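Local coordinates for protein putative Ribokinase II (Escherichia coli O6, PDB 3IQ0) that probably phosphorylates a sugar, possibly ribose, using ATP bound with magnesium, as a kinase of the PfkB (ribokinase) family, at residues I12-M17 with D67-R72; T48-P53 with G263-A268; I57-N62 with G116-Q121. One frame throughout, in Å; residues are numbered along the deposited sequence.

The three contacts join different parts of the ribokinase-type fold. Contact 1 ties the small lid sheet to helix 64-75, and contact 3 lays a loop on strand 54-61, which precedes that helix in the chain. Their centres are 15 Å apart and they touch: CG2 of I12 lies 3.8 Å from CG1 of V60. Contact 2 packs the end of helix 39-49 on helix 258-271; its segment 48-53 runs into strand 54-61, but its centre is about 23 Å from that of contact 3. Contact 2 also comes near the nucleotide, with the side chain of A265 about 9 Å from bound ATP, against about 12 Å for L13 of contact 1.

Contact 1: I12-M17 with D67-R72; sequences ILVEIM and DINIHR
N69 reaches from helix 64-75 to the beginning of strand 13-18, and its side chain carries most of the contact. Its CB lies 3.5 Å from CG2 of I12, and the amide carbon CG is about as close to the same methyl. In I12 a chi1 of -74° puts CG1 beside the backbone N and leaves CG2 anti to that N, facing the helix, while the side chains of I12 and N69 run past each other in opposite directions. At the end of N69 the two amide atoms part. ND2 donates chiefly to the carbonyl O of F65, one turn back along the helix; its bond to the carbonyl O of L13 is secondary, weak and bent, 3.4 Å long with 134° at the hydrogen. OD1 is close to that same O of L13 but, both being acceptors, not bonded to it; it accepts a weak hydrogen bond from the backbone N of S37. An amide suits this place because its NH2 faces two carbonyls and its oxygen an N-H.

The strand belongs to the four-stranded lid sheet characteristic of PfkB sugar kinases, and the helix to the main alpha/beta domain; the axes of residues 13-17 and 67-72 approach to 8.6 Å at 109°. Beside the amide, V14 brings CG1 to 3.3 Å from ND2 of N69 and, methyl to methyl, 3.6 Å from CG2 of I68. Q27 of the second subunit also packs on I68.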
ATOM      1  N   ILE B  12       6.353 -10.945  -3.361  1.00 23.29           N
ATOM      2  CA  ILE B  12       5.251 -11.655  -2.735  1.00 22.46           C
ATOM      3  C   ILE B  12       4.342 -10.520  -2.274  1.00 24.35           C
ATOM      4  O   ILE B  12       4.788  -9.604  -1.582  1.00 26.47           O
ATOM      5  CB  ILE B  12       5.697 -12.459  -1.506  1.00 22.91           C
ATOM      6  CG1 ILE B  12       6.462 -13.708  -1.941  1.00 21.23           C
ATOM      7  CG2 ILE B  12       4.492 -12.851  -0.673  1.00 22.96           C
ATOM      8  CD1 ILE B  12       6.961 -14.529  -0.773  1.00 19.04           C
ATOM      9  N   LEU B  13       3.082 -10.562  -2.677  1.00 23.04           N
ATOM     10  CA  LEU B  13       2.145  -9.518  -2.296  1.00 22.94           C
ATOM     11  C   LEU B  13       0.757 -10.105  -2.133  1.00 23.52           C
ATOM     12  O   LEU B  13       0.550 -11.295  -2.387  1.00 22.53           O
ATOM     13  CB  LEU B  13       2.107  -8.423  -3.368  1.00 23.92           C
ATOM     14  CG  LEU B  13       1.895  -8.865  -4.821  1.00 23.72           C
ATOM     15  CD1 LEU B  13       0.909  -7.957  -5.522  1.00 23.08           C
ATOM     16  CD2 LEU B  13       3.226  -8.853  -5.541  1.00 22.43           C
ATOM     17  N   VAL B  14      -0.183  -9.278  -1.684  1.00 21.77           N
ATOM     18  CA  VAL B  14      -1.560  -9.720  -1.540  1.00 21.72           C
ATOM     19  C   VAL B  14      -2.386  -8.952  -2.558  1.00 22.84           C
ATOM     20  O   VAL B  14      -2.052  -7.827  -2.930  1.00 22.11           O
ATOM     21  CB  VAL B  14      -2.137  -9.464  -0.123  1.00 22.49           C
ATOM     22  CG1 VAL B  14      -1.393 -10.304   0.907  1.00 22.19           C
ATOM     23  CG2 VAL B  14      -2.057  -7.985   0.222  1.00 21.45           C
ATOM     24  N   GLU B  15      -3.455  -9.575  -3.034  1.00 22.91           N
ATOM     25  CA  GLU B  15      -4.322  -8.934  -4.009  1.00 22.95           C
ATOM     26  C   GLU B  15      -5.681  -8.721  -3.366  1.00 21.62           C
ATOM     27  O   GLU B  15      -6.170  -9.595  -2.653  1.00 19.88           O
ATOM     28  CB  GLU B  15      -4.466  -9.816  -5.250  1.00 23.98           C
ATOM     29  CG  GLU B  15      -5.182  -9.143  -6.413  1.00 25.72           C
ATOM     30  CD  GLU B  15      -5.116  -9.957  -7.693  1.00 28.20           C
ATOM     31  OE1 GLU B  15      -6.140 -10.561  -8.076  1.00 27.46           O
ATOM     32  OE2 GLU B  15      -4.033  -9.997  -8.314  1.00 31.98           O
ATOM     33  N   ILE B  16      -6.263  -7.546  -3.596  1.00 21.64           N
ATOM     34  CA  ILE B  16      -7.591  -7.202  -3.081  1.00 22.72           C
ATOM     35  C   ILE B  16      -8.412  -6.949  -4.342  1.00 23.02           C
ATOM     36  O   ILE B  16      -8.142  -6.008  -5.081  1.00 22.39           O
ATOM     37  CB  ILE B  16      -7.569  -5.924  -2.210  1.00 25.02           C
ATOM     38  CG1 ILE B  16      -6.815  -6.178  -0.900  1.00 28.10           C
ATOM     39  CG2 ILE B  16      -8.990  -5.490  -1.891  1.00 24.57           C
ATOM     40  CD1 ILE B  16      -5.329  -6.322  -1.055  1.00 30.65           C
HETATM   41  N   MSE B  17      -9.404  -7.799  -4.590  1.00 24.39           N
HETATM   42  CA  MSE B  17     -10.215  -7.703  -5.805  1.00 26.74           C
HETATM   43  C   MSE B  17     -11.566  -7.011  -5.685  1.00 25.49           C
HETATM   44  O   MSE B  17     -12.273  -7.171  -4.699  1.00 26.21           O
HETATM   45  CB  MSE B  17     -10.457  -9.108  -6.372  1.00 30.67           C
HETATM   46  CG  MSE B  17      -9.208  -9.829  -6.860  1.00 38.91           C
HETATM   47 SE   MSE B  17      -9.534 -11.709  -7.229  1.00 47.99          SE
HETATM   48  CE  MSE B  17      -8.491 -12.434  -5.797  1.00 45.45           C
ATOM     49  N   ASP B  67       1.728 -12.436   6.536  1.00 27.11           N
ATOM     50  CA  ASP B  67       1.433 -13.738   7.124  1.00 27.02           C
ATOM     51  C   ASP B  67       0.580 -14.653   6.255  1.00 26.18           C
ATOM     52  O   ASP B  67       0.816 -15.860   6.207  1.00 27.47           O
ATOM     53  CB  ASP B  67       0.731 -13.576   8.476  1.00 29.14           C
ATOM     54  CG  ASP B  67       1.586 -12.862   9.500  1.00 31.61           C
ATOM     55  OD1 ASP B  67       2.808 -12.727   9.273  1.00 32.47           O
ATOM     56  OD2 ASP B  67       1.035 -12.444  10.543  1.00 31.53           O
ATOM     57  N   ILE B  68      -0.416 -14.099   5.575  1.00 25.39           N
ATOM     58  CA  ILE B  68      -1.270 -14.941   4.748  1.00 23.99           C
ATOM     59  C   ILE B  68      -0.464 -15.618   3.640  1.00 24.00           C
ATOM     60  O   ILE B  68      -0.740 -16.761   3.277  1.00 23.99           O
ATOM     61  CB  ILE B  68      -2.456 -14.150   4.147  1.00 24.30           C
ATOM     62  CG1 ILE B  68      -3.473 -15.132   3.568  1.00 24.19           C
ATOM     63  CG2 ILE B  68      -1.966 -13.182   3.076  1.00 25.96           C
ATOM     64  CD1 ILE B  68      -4.724 -14.492   3.051  1.00 24.04           C
ATOM     65  N   ASN B  69       0.541 -14.928   3.107  1.00 24.06           N
ATOM     66  CA  ASN B  69       1.370 -15.525   2.066  1.00 24.37           C
ATOM     67  C   ASN B  69       2.276 -16.602   2.653  1.00 24.23           C
ATOM     68  O   ASN B  69       2.393 -17.690   2.091  1.00 25.84           O
ATOM     69  CB  ASN B  69       2.207 -14.462   1.362  1.00 24.38           C
ATOM     70  CG  ASN B  69       1.389 -13.627   0.398  1.00 26.31           C
ATOM     71  OD1 ASN B  69       0.981 -14.104  -0.664  1.00 26.01           O
ATOM     72  ND2 ASN B  69       1.132 -12.382   0.770  1.00 23.41           N
ATOM     73  N   ILE B  70       2.906 -16.312   3.790  1.00 24.29           N
ATOM     74  CA  ILE B  70       3.783 -17.291   4.422  1.00 24.97           C
ATOM     75  C   ILE B  70       3.016 -18.544   4.836  1.00 25.98           C
ATOM     76  O   ILE B  70       3.514 -19.656   4.674  1.00 27.51           O
ATOM     77  CB  ILE B  70       4.495 -16.714   5.666  1.00 25.03           C
ATOM     78  CG1 ILE B  70       5.564 -15.710   5.231  1.00 26.60           C
ATOM     79  CG2 ILE B  70       5.144 -17.840   6.469  1.00 27.38           C
ATOM     80  CD1 ILE B  70       6.250 -15.000   6.381  1.00 27.16           C
ATOM     81  N   HIS B  71       1.807 -18.361   5.363  1.00 24.62           N
ATOM     82  CA  HIS B  71       0.975 -19.480   5.796  1.00 25.25           C
ATOM     83  C   HIS B  71       0.552 -20.369   4.629  1.00 24.89           C
ATOM     84  O   HIS B  71       0.630 -21.599   4.707  1.00 23.71           O
ATOM     85  CB  HIS B  71      -0.278 -18.966   6.513  1.00 28.09           C
ATOM     86  CG  HIS B  71      -0.002 -18.300   7.826  1.00 30.78           C
ATOM     87  ND1 HIS B  71      -0.959 -17.584   8.508  1.00 34.30           N
ATOM     88  CD2 HIS B  71       1.122 -18.245   8.578  1.00 32.32           C
ATOM     89  CE1 HIS B  71      -0.435 -17.112   9.629  1.00 34.34           C
ATOM     90  NE2 HIS B  71       0.825 -17.498   9.693  1.00 33.86           N
ATOM     91  N   ARG B  72       0.093 -19.740   3.553  1.00 22.14           N
ATOM     92  CA  ARG B  72      -0.346 -20.467   2.364  1.00 20.84           C
ATOM     93  C   ARG B  72       0.802 -21.277   1.765  1.00 20.42           C
ATOM     94  O   ARG B  72       0.662 -22.467   1.515  1.00 19.50           O
ATOM     95  CB  ARG B  72      -0.889 -19.493   1.313  1.00 20.62           C
ATOM     96  CG  ARG B  72      -0.995 -20.093  -0.085  1.00 23.47           C
ATOM     97  CD  ARG B  72      -2.017 -21.217  -0.143  1.00 29.39           C
ATOM     98  NE  ARG B  72      -3.339 -20.715  -0.494  1.00 36.34           N
ATOM     99  CZ  ARG B  72      -3.818 -20.667  -1.734  1.00 38.51           C
ATOM    100  NH1 ARG B  72      -3.091 -21.103  -2.755  1.00 39.37           N
ATOM    101  NH2 ARG B  72      -5.025 -20.166  -1.955  1.00 41.63           N
TER

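Contact 2: T48-P53 with G263-A268; sequences TRLGVP and GGAWIA
L50 and V52 lie on the turn that ends helix 39-49 and press against helix 258-271, L50 on A265 and A268, V52 on A268. G51, between them, closes the helix with a Schellman motif. Its phi of 90° suits glycine, since a CB here would be jammed against the carbonyl O of L50, and its N donates to the carbonyl O of T48 at 3.0 Å. The turn thus leads from the helix into strand 54-61 of the ribokinase-type alpha/beta core, with L50 and V52 both facing the second helix.

The packing is closest around CD1 of L50. This methyl lies 3.5 Å from CA of A265 and 3.7 Å from CB of A268, so it rests on the helix surface between residues three apart. Small residues suit this side of helix 258-271: at A265 the leucine methyl comes down to the backbone, and at A268 it meets the single methyl CB. L303 and I306 of helix 303-312 also touch L50.

The other side of the turn is looser. G51 and P53 are exposed and do not touch residues 263-268, and the side chain of R49 stays more than 8 Å from them, making a weak hydrogen bond to T300 instead. No hydrogen bond crosses between the two segments, and the join rests on apolar contact. V52 completes it with CG1 anti to its backbone N (chi1 170°), which sets the other methyl, CG2, 3.8 Å from CB of A268 and 3.7 Å from the carbonyl O of the same residue.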
ATOM      1  N   THR B  48       5.149 -26.696  -5.834  1.00 16.49           N
ATOM      2  CA  THR B  48       4.940 -27.532  -4.653  1.00 16.80           C
ATOM      3  C   THR B  48       3.650 -28.338  -4.715  1.00 18.52           C
ATOM      4  O   THR B  48       3.563 -29.405  -4.118  1.00 18.01           O
ATOM      5  CB  THR B  48       4.922 -26.715  -3.344  1.00 18.52           C
ATOM      6  OG1 THR B  48       5.016 -27.620  -2.243  1.00 16.65           O
ATOM      7  CG2 THR B  48       3.610 -25.912  -3.205  1.00 18.02           C
ATOM      8  N   ARG B  49       2.650 -27.839  -5.432  1.00 17.07           N
ATOM      9  CA  ARG B  49       1.404 -28.576  -5.526  1.00 18.60           C
ATOM     10  C   ARG B  49       1.569 -29.803  -6.412  1.00 19.47           C
ATOM     11  O   ARG B  49       0.762 -30.725  -6.347  1.00 19.56           O
ATOM     12  CB  ARG B  49       0.286 -27.681  -6.050  1.00 22.10           C
ATOM     13  CG  ARG B  49      -0.090 -26.582  -5.075  1.00 24.59           C
ATOM     14  CD  ARG B  49      -1.562 -26.305  -5.160  1.00 30.56           C
ATOM     15  NE  ARG B  49      -2.338 -27.413  -4.619  1.00 30.29           N
ATOM     16  CZ  ARG B  49      -3.608 -27.645  -4.924  1.00 31.40           C
ATOM     17  NH1 ARG B  49      -4.237 -26.853  -5.775  1.00 31.41           N
ATOM     18  NH2 ARG B  49      -4.252 -28.660  -4.369  1.00 30.77           N
ATOM     19  N   LEU B  50       2.612 -29.807  -7.244  1.00 16.00           N
ATOM     20  CA  LEU B  50       2.886 -30.951  -8.106  1.00 16.67           C
ATOM     21  C   LEU B  50       3.790 -31.953  -7.362  1.00 18.64           C
ATOM     22  O   LEU B  50       4.154 -33.001  -7.900  1.00 19.97           O
ATOM     23  CB  LEU B  50       3.506 -30.486  -9.436  1.00 15.51           C
ATOM     24  CG  LEU B  50       2.468 -29.758 -10.317  1.00 14.30           C
ATOM     25  CD1 LEU B  50       3.123 -29.139 -11.541  1.00 14.44           C
ATOM     26  CD2 LEU B  50       1.368 -30.753 -10.732  1.00 16.37           C
ATOM     27  N   GLY B  51       4.126 -31.624  -6.113  1.00 17.36           N
ATOM     28  CA  GLY B  51       4.930 -32.509  -5.277  1.00 17.12           C
ATOM     29  C   GLY B  51       6.437 -32.351  -5.328  1.00 18.59           C
ATOM     30  O   GLY B  51       7.177 -33.129  -4.727  1.00 18.80           O
ATOM     31  N   VAL B  52       6.898 -31.339  -6.046  1.00 17.69           N
ATOM     32  CA  VAL B  52       8.324 -31.101  -6.190  1.00 18.40           C
ATOM     33  C   VAL B  52       8.829 -30.174  -5.088  1.00 17.97           C
ATOM     34  O   VAL B  52       8.353 -29.051  -4.940  1.00 20.27           O
ATOM     35  CB  VAL B  52       8.622 -30.499  -7.591  1.00 18.19           C
ATOM     36  CG1 VAL B  52      10.054 -30.008  -7.675  1.00 15.91           C
ATOM     37  CG2 VAL B  52       8.356 -31.551  -8.673  1.00 18.28           C
ATOM     38  N   PRO B  53       9.782 -30.652  -4.273  1.00 20.38           N
ATOM     39  CA  PRO B  53      10.335 -29.836  -3.187  1.00 18.91           C
ATOM     40  C   PRO B  53      10.882 -28.529  -3.737  1.00 18.37           C
ATOM     41  O   PRO B  53      11.585 -28.523  -4.753  1.00 17.56           O
ATOM     42  CB  PRO B  53      11.421 -30.733  -2.579  1.00 21.51           C
ATOM     43  CG  PRO B  53      11.666 -31.791  -3.616  1.00 23.61           C
ATOM     44  CD  PRO B  53      10.330 -32.017  -4.237  1.00 19.34           C
ATOM     45  N   GLY B 263       4.289 -22.068 -16.048  1.00 15.55           N
ATOM     46  CA  GLY B 263       5.706 -22.154 -15.733  1.00 15.71           C
ATOM     47  C   GLY B 263       6.054 -23.158 -14.650  1.00 17.37           C
ATOM     48  O   GLY B 263       6.987 -23.953 -14.808  1.00 16.64           O
ATOM     49  N   GLY B 264       5.327 -23.111 -13.539  1.00 17.22           N
ATOM     50  CA  GLY B 264       5.590 -24.047 -12.457  1.00 16.55           C
ATOM     51  C   GLY B 264       5.372 -25.467 -12.935  1.00 18.95           C
ATOM     52  O   GLY B 264       6.173 -26.364 -12.650  1.00 18.58           O
ATOM     53  N   ALA B 265       4.282 -25.670 -13.669  1.00 16.39           N
ATOM     54  CA  ALA B 265       3.955 -26.989 -14.203  1.00 18.15           C
ATOM     55  C   ALA B 265       5.081 -27.530 -15.089  1.00 19.60           C
ATOM     56  O   ALA B 265       5.482 -28.688 -14.958  1.00 20.94           O
ATOM     57  CB  ALA B 265       2.660 -26.921 -14.992  1.00 16.81           C
ATOM     58  N   TRP B 266       5.592 -26.695 -15.988  1.00 19.32           N
ATOM     59  CA  TRP B 266       6.665 -27.135 -16.877  1.00 18.95           C
ATOM     60  C   TRP B 266       7.894 -27.576 -16.086  1.00 17.98           C
ATOM     61  O   TRP B 266       8.382 -28.708 -16.229  1.00 20.40           O
ATOM     62  CB  TRP B 266       7.063 -26.014 -17.856  1.00 19.00           C
ATOM     63  CG  TRP B 266       8.328 -26.341 -18.623  1.00 18.45           C
ATOM     64  CD1 TRP B 266       9.617 -26.055 -18.252  1.00 19.99           C
ATOM     65  CD2 TRP B 266       8.422 -27.117 -19.824  1.00 17.23           C
ATOM     66  NE1 TRP B 266      10.505 -26.611 -19.150  1.00 18.11           N
ATOM     67  CE2 TRP B 266       9.796 -27.270 -20.122  1.00 19.30           C
ATOM     68  CE3 TRP B 266       7.477 -27.705 -20.675  1.00 17.39           C
ATOM     69  CZ2 TRP B 266      10.246 -27.985 -21.242  1.00 18.42           C
ATOM     70  CZ3 TRP B 266       7.926 -28.416 -21.791  1.00 19.04           C
ATOM     71  CH2 TRP B 266       9.296 -28.549 -22.060  1.00 19.01           C
ATOM     72  N   ILE B 267       8.388 -26.676 -15.246  1.00 15.53           N
ATOM     73  CA  ILE B 267       9.569 -26.950 -14.445  1.00 15.66           C
ATOM     74  C   ILE B 267       9.395 -28.155 -13.529  1.00 16.77           C
ATOM     75  O   ILE B 267      10.296 -28.987 -13.415  1.00 16.08           O
ATOM     76  CB  ILE B 267       9.956 -25.719 -13.599  1.00 13.60           C
ATOM     77  CG1 ILE B 267      10.249 -24.527 -14.521  1.00 16.39           C
ATOM     78  CG2 ILE B 267      11.170 -26.031 -12.758  1.00 14.40           C
ATOM     79  CD1 ILE B 267      11.475 -24.727 -15.416  1.00 17.86           C
ATOM     80  N   ALA B 268       8.239 -28.262 -12.880  1.00 15.31           N
ATOM     81  CA  ALA B 268       8.005 -29.390 -11.978  1.00 15.40           C
ATOM     82  C   ALA B 268       7.874 -30.702 -12.746  1.00 16.47           C
ATOM     83  O   ALA B 268       8.444 -31.722 -12.354  1.00 18.66           O
ATOM     84  CB  ALA B 268       6.755 -29.140 -11.138  1.00 17.11           C
TER

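Contact 3: I57-N62 with G116-Q121; sequences ISCVGN and GKLSAQ
L118 drops its side chain onto strand 54-61 and meets I57 and C59, two residues whose side chains emerge on the same side of the sheet. Its conformation makes the contact. The bond from CA to CB does not itself aim at the strand, but CG stands anti to the backbone N (chi1 -174°), and a chi2 of 61° then brings CD1 down between the two neighbours. That methyl is 3.9 Å from SG of C59 and 4.0 Å from CG2 of I57, and it also comes within 4.1 Å of CA of S58, the residue between them. CD2, the second branch, comes no nearer than 4.2 Å to the carbonyl O of I57.

On the strand, I57 offers CG2, and its side chain crosses that of L118 at about a right angle. C59 turns SG anti to its carbonyl carbon, a rotation that faces the sulfur to the loop backbone as well as the methyl, 3.9 Å from CA of L118. A small, weakly polar thiol fits where the two chains come closest, with the CA atoms of C59 and L118 5.9 Å apart. CB of S58 points away from the loop, and its OG hydrogen-bonds to the carbonyl O of G10. K117 starts toward the strand at CB, but its aliphatic chain then bends off.

The strand itself is held between 5-9 and 83-86, both parallel to it, in the central, mainly parallel sheet of the ribokinase-type alpha/beta domain, on which helices pack. The loop, which leads from strand 106-109 to strand 131-137, packs against it, so that L118 lies between this sheet and helix 144-159, touching I9 of strand 5-9 as well as M146 and A149 of the helix.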
ATOM      1  N   ILE B  57      12.803 -17.119  -2.125  1.00 20.42           N
ATOM      2  CA  ILE B  57      13.530 -16.046  -1.449  1.00 22.69           C
ATOM      3  C   ILE B  57      12.751 -14.774  -1.726  1.00 24.04           C
ATOM      4  O   ILE B  57      12.642 -14.353  -2.874  1.00 25.22           O
ATOM      5  CB  ILE B  57      14.962 -15.886  -2.013  1.00 22.66           C
ATOM      6  CG1 ILE B  57      15.779 -17.150  -1.739  1.00 26.18           C
ATOM      7  CG2 ILE B  57      15.639 -14.684  -1.381  1.00 22.35           C
ATOM      8  CD1 ILE B  57      17.153 -17.142  -2.378  1.00 25.70           C
ATOM      9  N   SER B  58      12.207 -14.165  -0.677  1.00 24.71           N
ATOM     10  CA  SER B  58      11.421 -12.948  -0.842  1.00 26.87           C
ATOM     11  C   SER B  58      11.396 -12.133   0.448  1.00 27.12           C
ATOM     12  O   SER B  58      12.025 -12.508   1.432  1.00 24.90           O
ATOM     13  CB  SER B  58       9.993 -13.319  -1.261  1.00 27.56           C
ATOM     14  OG  SER B  58       9.228 -12.174  -1.601  1.00 29.83           O
ATOM     15  N   CYS B  59      10.668 -11.017   0.428  1.00 27.40           N
ATOM     16  CA  CYS B  59      10.545 -10.135   1.586  1.00 28.74           C
ATOM     17  C   CYS B  59       9.106  -9.694   1.786  1.00 26.20           C
ATOM     18  O   CYS B  59       8.446  -9.304   0.832  1.00 26.98           O
ATOM     19  CB  CYS B  59      11.395  -8.870   1.400  1.00 29.29           C
ATOM     20  SG  CYS B  59      13.155  -9.051   1.703  1.00 40.19           S
ATOM     21  N   VAL B  60       8.620  -9.764   3.020  1.00 24.89           N
ATOM     22  CA  VAL B  60       7.270  -9.301   3.334  1.00 25.33           C
ATOM     23  C   VAL B  60       7.385  -8.449   4.592  1.00 26.78           C
ATOM     24  O   VAL B  60       8.412  -8.487   5.277  1.00 28.01           O
ATOM     25  CB  VAL B  60       6.278 -10.461   3.617  1.00 23.72           C
ATOM     26  CG1 VAL B  60       6.160 -11.363   2.399  1.00 22.19           C
ATOM     27  CG2 VAL B  60       6.721 -11.243   4.837  1.00 25.26           C
ATOM     28  N   GLY B  61       6.348  -7.673   4.884  1.00 27.20           N
ATOM     29  CA  GLY B  61       6.371  -6.847   6.074  1.00 29.15           C
ATOM     30  C   GLY B  61       5.899  -7.658   7.265  1.00 29.55           C
ATOM     31  O   GLY B  61       5.487  -8.810   7.113  1.00 30.19           O
ATOM     32  N   ASN B  62       5.959  -7.061   8.448  1.00 31.54           N
ATOM     33  CA  ASN B  62       5.529  -7.727   9.670  1.00 32.06           C
ATOM     34  C   ASN B  62       4.047  -7.447   9.922  1.00 32.78           C
ATOM     35  O   ASN B  62       3.674  -6.876  10.946  1.00 34.41           O
ATOM     36  CB  ASN B  62       6.376  -7.233  10.847  1.00 34.85           C
ATOM     37  CG  ASN B  62       5.969  -7.858  12.161  1.00 35.49           C
ATOM     38  OD1 ASN B  62       5.836  -9.075  12.269  1.00 36.63           O
ATOM     39  ND2 ASN B  62       5.778  -7.024  13.176  1.00 37.90           N
ATOM     40  N   GLY B 116      10.348  -4.433  -3.012  1.00 38.02           N
ATOM     41  CA  GLY B 116      11.529  -3.754  -3.510  1.00 39.32           C
ATOM     42  C   GLY B 116      12.655  -3.578  -2.512  1.00 41.63           C
ATOM     43  O   GLY B 116      13.587  -2.819  -2.770  1.00 40.51           O
ATOM     44  N   LYS B 117      12.576  -4.278  -1.383  1.00 43.36           N
ATOM     45  CA  LYS B 117      13.605  -4.200  -0.347  1.00 45.76           C
ATOM     46  C   LYS B 117      14.540  -5.409  -0.403  1.00 47.50           C
ATOM     47  O   LYS B 117      15.562  -5.450   0.279  1.00 46.56           O
ATOM     48  CB  LYS B 117      12.962  -4.139   1.035  1.00 46.23           C
ATOM     49  CG  LYS B 117      13.508  -3.045   1.936  1.00 48.40           C
ATOM     50  CD  LYS B 117      12.681  -1.770   1.840  1.00 49.28           C
ATOM     51  CE  LYS B 117      12.852  -1.064   0.511  1.00 50.00           C
ATOM     52  NZ  LYS B 117      14.183  -0.430   0.396  1.00 51.46           N
ATOM     53  N   LEU B 118      14.180  -6.393  -1.218  1.00 49.16           N
ATOM     54  CA  LEU B 118      14.989  -7.597  -1.371  1.00 51.13           C
ATOM     55  C   LEU B 118      16.405  -7.218  -1.792  1.00 52.98           C
ATOM     56  O   LEU B 118      16.607  -6.646  -2.859  1.00 53.45           O
ATOM     57  CB  LEU B 118      14.367  -8.511  -2.430  1.00 50.11           C
ATOM     58  CG  LEU B 118      14.974  -9.901  -2.651  1.00 49.47           C
ATOM     59  CD1 LEU B 118      14.867 -10.714  -1.376  1.00 48.89           C
ATOM     60  CD2 LEU B 118      14.242 -10.609  -3.783  1.00 48.49           C
ATOM     61  N   SER B 119      17.387  -7.535  -0.960  1.00 55.12           N
ATOM     62  CA  SER B 119      18.767  -7.204  -1.289  1.00 57.38           C
ATOM     63  C   SER B 119      19.616  -8.457  -1.439  1.00 58.77           C
ATOM     64  O   SER B 119      19.307  -9.501  -0.865  1.00 57.62           O
ATOM     65  CB  SER B 119      19.370  -6.294  -0.212  1.00 57.01           C
ATOM     66  OG  SER B 119      19.396  -6.932   1.053  1.00 57.68           O
ATOM     67  N   ALA B 120      20.689  -8.339  -2.214  1.00 60.81           N
ATOM     68  CA  ALA B 120      21.601  -9.448  -2.455  1.00 62.56           C
ATOM     69  C   ALA B 120      22.036 -10.111  -1.154  1.00 63.60           C
ATOM     70  O   ALA B 120      22.450 -11.267  -1.150  1.00 64.54           O
ATOM     71  CB  ALA B 120      22.820  -8.958  -3.224  1.00 62.53           C
ATOM     72  N   GLN B 121      21.944  -9.386  -0.045  1.00 64.49           N
ATOM     73  CA  GLN B 121      22.340  -9.962   1.230  1.00 65.42           C
ATOM     74  C   GLN B 121      21.203 -10.801   1.791  1.00 65.35           C
ATOM     75  O   GLN B 121      21.432 -11.806   2.461  1.00 65.59           O
ATOM     76  CB  GLN B 121      22.724  -8.867   2.225  1.00 66.23           C
ATOM     77  CG  GLN B 121      23.589  -9.388   3.360  1.00 67.39           C
ATOM     78  CD  GLN B 121      24.796 -10.162   2.849  1.00 67.77           C
ATOM     79  OE1 GLN B 121      25.609  -9.635   2.087  1.00 68.91           O
ATOM     80  NE2 GLN B 121      24.914 -11.419   3.265  1.00 67.12           N
TER